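Regulatory protein E2 (Bovine papillomavirus type 1, PDB 2JEX) probably helps start viral DNA replication by improving the specificity with which E1 binds DNA and regulates viral transcription, here as its N-terminal transactivation domain. Local coordinates at residues Val119-Asn124 with Asn129-Tyr134. The protein carries 1 engineered substitution. Sequence-based numbering, arbitrary orientation.
Sequences VEFDGN and NWYTVY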
ATOM      1  N   VAL A 119      -4.608 -20.915  -0.017  1.00 69.19           N
ATOM      2  CA  VAL A 119      -3.676 -22.016   0.215  1.00 69.51           C
ATOM      3  C   VAL A 119      -4.278 -23.014   1.205  1.00 69.50           C
ATOM      4  O   VAL A 119      -4.732 -22.636   2.286  1.00 69.57           O
ATOM      5  CB  VAL A 119      -2.276 -21.533   0.692  1.00 68.92           C
ATOM      6  CG1 VAL A 119      -1.317 -22.718   0.827  1.00 69.08           C
ATOM      7  CG2 VAL A 119      -1.696 -20.543  -0.294  1.00 69.30           C
ATOM      8  N   GLU A 120      -4.286 -24.278   0.809  1.00 69.15           N
ATOM      9  CA  GLU A 120      -4.797 -25.362   1.638  1.00 69.74           C
ATOM     10  C   GLU A 120      -3.615 -26.206   2.089  1.00 70.10           C
ATOM     11  O   GLU A 120      -2.782 -26.604   1.276  1.00 69.70           O
ATOM     12  CB  GLU A 120      -5.799 -26.209   0.847  1.00 69.28           C
ATOM     13  CG  GLU A 120      -6.409 -27.367   1.623  1.00 68.99           C
ATOM     14  CD  GLU A 120      -6.858 -28.499   0.709  1.00 71.54           C
ATOM     15  OE1 GLU A 120      -5.986 -29.236   0.200  1.00 76.39           O
ATOM     16  OE2 GLU A 120      -8.077 -28.659   0.500  1.00 69.96           O
ATOM     17  N   PHE A 121      -3.547 -26.493   3.382  1.00 70.99           N
ATOM     18  CA  PHE A 121      -2.313 -27.033   3.938  1.00 71.57           C
ATOM     19  C   PHE A 121      -2.119 -28.549   3.981  1.00 72.64           C
ATOM     20  O   PHE A 121      -1.200 -29.062   3.340  1.00 74.72           O
ATOM     21  CB  PHE A 121      -1.942 -26.324   5.248  1.00 70.92           C
ATOM     22  CG  PHE A 121      -1.580 -24.884   5.039  1.00 70.70           C
ATOM     23  CD1 PHE A 121      -2.491 -23.881   5.313  1.00 69.18           C
ATOM     24  CD2 PHE A 121      -0.343 -24.538   4.485  1.00 71.88           C
ATOM     25  CE1 PHE A 121      -2.170 -22.543   5.085  1.00 72.52           C
ATOM     26  CE2 PHE A 121      -0.009 -23.203   4.251  1.00 69.56           C
ATOM     27  CZ  PHE A 121      -0.926 -22.202   4.552  1.00 68.81           C
ATOM     28  N   ASP A 122      -2.937 -29.304   4.687  1.00 72.42           N
ATOM     29  CA  ASP A 122      -2.534 -30.724   4.822  1.00 72.05           C
ATOM     30  C   ASP A 122      -3.384 -31.700   4.010  1.00 71.32           C
ATOM     31  O   ASP A 122      -3.640 -32.822   4.443  1.00 71.37           O
ATOM     32  CB  ASP A 122      -2.411 -31.122   6.306  1.00 71.30           C
ATOM     33  CG  ASP A 122      -1.150 -30.552   6.954  1.00 69.99           C
ATOM     34  OD1 ASP A 122      -0.068 -30.698   6.354  1.00 69.84           O
ATOM     35  OD2 ASP A 122      -1.230 -29.955   8.051  1.00 71.48           O
ATOM     36  N   GLY A 123      -3.789 -31.262   2.815  1.00 70.93           N
ATOM     37  CA  GLY A 123      -4.881 -31.898   2.070  1.00 69.87           C
ATOM     38  C   GLY A 123      -6.174 -31.742   2.862  1.00 69.32           C
ATOM     39  O   GLY A 123      -7.121 -32.511   2.694  1.00 69.35           O
ATOM     40  N   ASN A 124      -6.204 -30.732   3.723  1.00 68.58           N
ATOM     41  CA  ASN A 124      -7.256 -30.559   4.717  1.00 68.67           C
ATOM     42  C   ASN A 124      -8.017 -29.257   4.442  1.00 68.32           C
ATOM     43  O   ASN A 124      -7.516 -28.153   4.696  1.00 67.68           O
ATOM     44  CB  ASN A 124      -6.626 -30.597   6.122  1.00 68.42           C
ATOM     45  CG  ASN A 124      -7.637 -30.477   7.269  1.00 70.88           C
ATOM     46  OD1 ASN A 124      -7.233 -30.453   8.438  1.00 71.74           O
ATOM     47  ND2 ASN A 124      -8.936 -30.397   6.956  1.00 71.79           N
ATOM     48  N   ASN A 129      -5.574 -20.886   4.342  1.00 69.06           N
ATOM     49  CA  ASN A 129      -5.250 -19.478   4.528  1.00 69.36           C
ATOM     50  C   ASN A 129      -5.369 -18.747   3.204  1.00 70.07           C
ATOM     51  O   ASN A 129      -5.259 -19.357   2.144  1.00 69.56           O
ATOM     52  CB  ASN A 129      -3.850 -19.297   5.112  1.00 69.62           C
ATOM     53  CG  ASN A 129      -3.740 -18.066   6.020  1.00 71.57           C
ATOM     54  OD1 ASN A 129      -2.645 -17.683   6.410  1.00 75.48           O
ATOM     55  ND2 ASN A 129      -4.873 -17.446   6.349  1.00 72.39           N
ATOM     56  N   TRP A 130      -5.638 -17.446   3.262  1.00 71.14           N
ATOM     57  CA  TRP A 130      -5.834 -16.680   2.044  1.00 71.94           C
ATOM     58  C   TRP A 130      -5.003 -15.403   1.988  1.00 71.68           C
ATOM     59  O   TRP A 130      -4.701 -14.805   3.009  1.00 71.11           O
ATOM     60  CB  TRP A 130      -7.329 -16.455   1.738  1.00 73.26           C
ATOM     61  CG  TRP A 130      -8.198 -15.990   2.880  1.00 76.30           C
ATOM     62  CD1 TRP A 130      -8.094 -14.817   3.557  1.00 79.76           C
ATOM     63  CD2 TRP A 130      -9.331 -16.677   3.444  1.00 79.07           C
ATOM     64  NE1 TRP A 130      -9.069 -14.736   4.523  1.00 81.81           N
ATOM     65  CE2 TRP A 130      -9.840 -15.865   4.476  1.00 78.43           C
ATOM     66  CE3 TRP A 130      -9.951 -17.910   3.187  1.00 86.39           C
ATOM     67  CZ2 TRP A 130     -10.957 -16.231   5.249  1.00 79.68           C
ATOM     68  CZ3 TRP A 130     -11.067 -18.282   3.964  1.00 82.53           C
ATOM     69  CH2 TRP A 130     -11.555 -17.436   4.979  1.00 79.23           C
ATOM     70  N   TYR A 131      -4.587 -15.041   0.775  1.00 72.03           N
ATOM     71  CA  TYR A 131      -3.646 -13.942   0.523  1.00 71.54           C
ATOM     72  C   TYR A 131      -4.185 -13.056  -0.591  1.00 72.45           C
ATOM     73  O   TYR A 131      -4.641 -13.552  -1.627  1.00 73.35           O
ATOM     74  CB  TYR A 131      -2.267 -14.500   0.129  1.00 70.89           C
ATOM     75  CG  TYR A 131      -1.751 -15.550   1.101  1.00 69.32           C
ATOM     76  CD1 TYR A 131      -2.161 -16.880   1.009  1.00 64.28           C
ATOM     77  CD2 TYR A 131      -0.880 -15.204   2.131  1.00 71.30           C
ATOM     78  CE1 TYR A 131      -1.719 -17.834   1.919  1.00 62.48           C
ATOM     79  CE2 TYR A 131      -0.430 -16.151   3.034  1.00 71.15           C
ATOM     80  CZ  TYR A 131      -0.853 -17.465   2.918  1.00 64.16           C
ATOM     81  OH  TYR A 131      -0.403 -18.403   3.813  1.00 67.25           O
ATOM     82  N   THR A 132      -4.138 -11.744  -0.378  1.00 74.13           N
ATOM     83  CA  THR A 132      -4.571 -10.776  -1.385  1.00 74.71           C
ATOM     84  C   THR A 132      -3.391 -10.435  -2.280  1.00 75.21           C
ATOM     85  O   THR A 132      -2.356  -9.968  -1.800  1.00 75.36           O
ATOM     86  CB  THR A 132      -5.146  -9.511  -0.735  1.00 75.20           C
ATOM     87  OG1 THR A 132      -6.235  -9.882   0.117  1.00 75.48           O
ATOM     88  CG2 THR A 132      -5.647  -8.518  -1.793  1.00 74.73           C
ATOM     89  N   VAL A 133      -3.552 -10.704  -3.575  1.00 75.41           N
ATOM     90  CA  VAL A 133      -2.517 -10.441  -4.576  1.00 75.82           C
ATOM     91  C   VAL A 133      -3.013  -9.393  -5.573  1.00 75.35           C
ATOM     92  O   VAL A 133      -4.183  -9.383  -5.945  1.00 75.65           O
ATOM     93  CB  VAL A 133      -2.087 -11.744  -5.300  1.00 75.98           C
ATOM     94  CG1 VAL A 133      -0.955 -11.488  -6.297  1.00 76.11           C
ATOM     95  CG2 VAL A 133      -1.636 -12.769  -4.279  1.00 78.62           C
ATOM     96  N   TYR A 134      -2.114  -8.507  -5.989  1.00 75.27           N
ATOM     97  CA  TYR A 134      -2.447  -7.427  -6.920  1.00 74.91           C
ATOM     98  C   TYR A 134      -1.849  -7.695  -8.295  1.00 75.15           C
ATOM     99  O   TYR A 134      -0.659  -7.974  -8.414  1.00 75.89           O
ATOM    100  CB  TYR A 134      -2.016  -6.064  -6.347  1.00 74.00           C
ATOM    101  CG  TYR A 134      -2.818  -5.690  -5.116  1.00 72.53           C
ATOM    102  CD1 TYR A 134      -2.367  -6.011  -3.832  1.00 72.14           C
ATOM    103  CD2 TYR A 134      -4.048  -5.052  -5.238  1.00 69.62           C
ATOM    104  CE1 TYR A 134      -3.114  -5.689  -2.698  1.00 63.80           C
ATOM    105  CE2 TYR A 134      -4.803  -4.730  -4.113  1.00 67.37           C
ATOM    106  CZ  TYR A 134      -4.337  -5.057  -2.850  1.00 67.76           C
ATOM    107  OH  TYR A 134      -5.099  -4.736  -1.744  1.00 69.65           O
TER
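At the loop end of the beta hairpin formed by strands 110-120 and 128-140, in the antiparallel sheet of the E2 transactivation domain, Val119 and Asn129 form a hydrogen-bonded pair with CA atoms 5.2 Å apart. Two backbone bonds define it: Val119 N donates to Asn129 O over 2.7 Å, almost straight at 176°, and Asn129 N returns a bond of 2.8 Å to Val119 O, more bent at 155°. Backbone bonds from Phe121 to Asn127 and from Tyr131 to Val117 continue the pairing on either side.

Val119, Asn129 and Tyr131 share one face of the sheet, and Phe121 reaches it from beyond the strand end. The Val119 methyl CG2 stands anti to the carbonyl carbon and beside the backbone N (chi1 to CG1 is -176°), a setting that turns it to the Tyr131 ring, 3.5 Å from CE1. This contact is apolar, and the methyl comes in obliquely to the ring plane. Phe121 presents the rim of its ring to the second strand: CE1 lies 3.7 Å from Asn129 CB, while CZ is 3.9 Å from Tyr131 OH, both partners sitting near the ring plane. Helix 173-180 packs on this face, through Phe173 on Val119 and Ala177 on Phe121.

The hydroxyl of Tyr131 is hydrogen-bonded to Glu176 OE2 of that helix, which helps hold the far end of the ring while CE1 touches CG2 of Val119. The apolar contact of this tyrosine thus links the two strands, and its hydroxyl ties the second strand to helix 173-180.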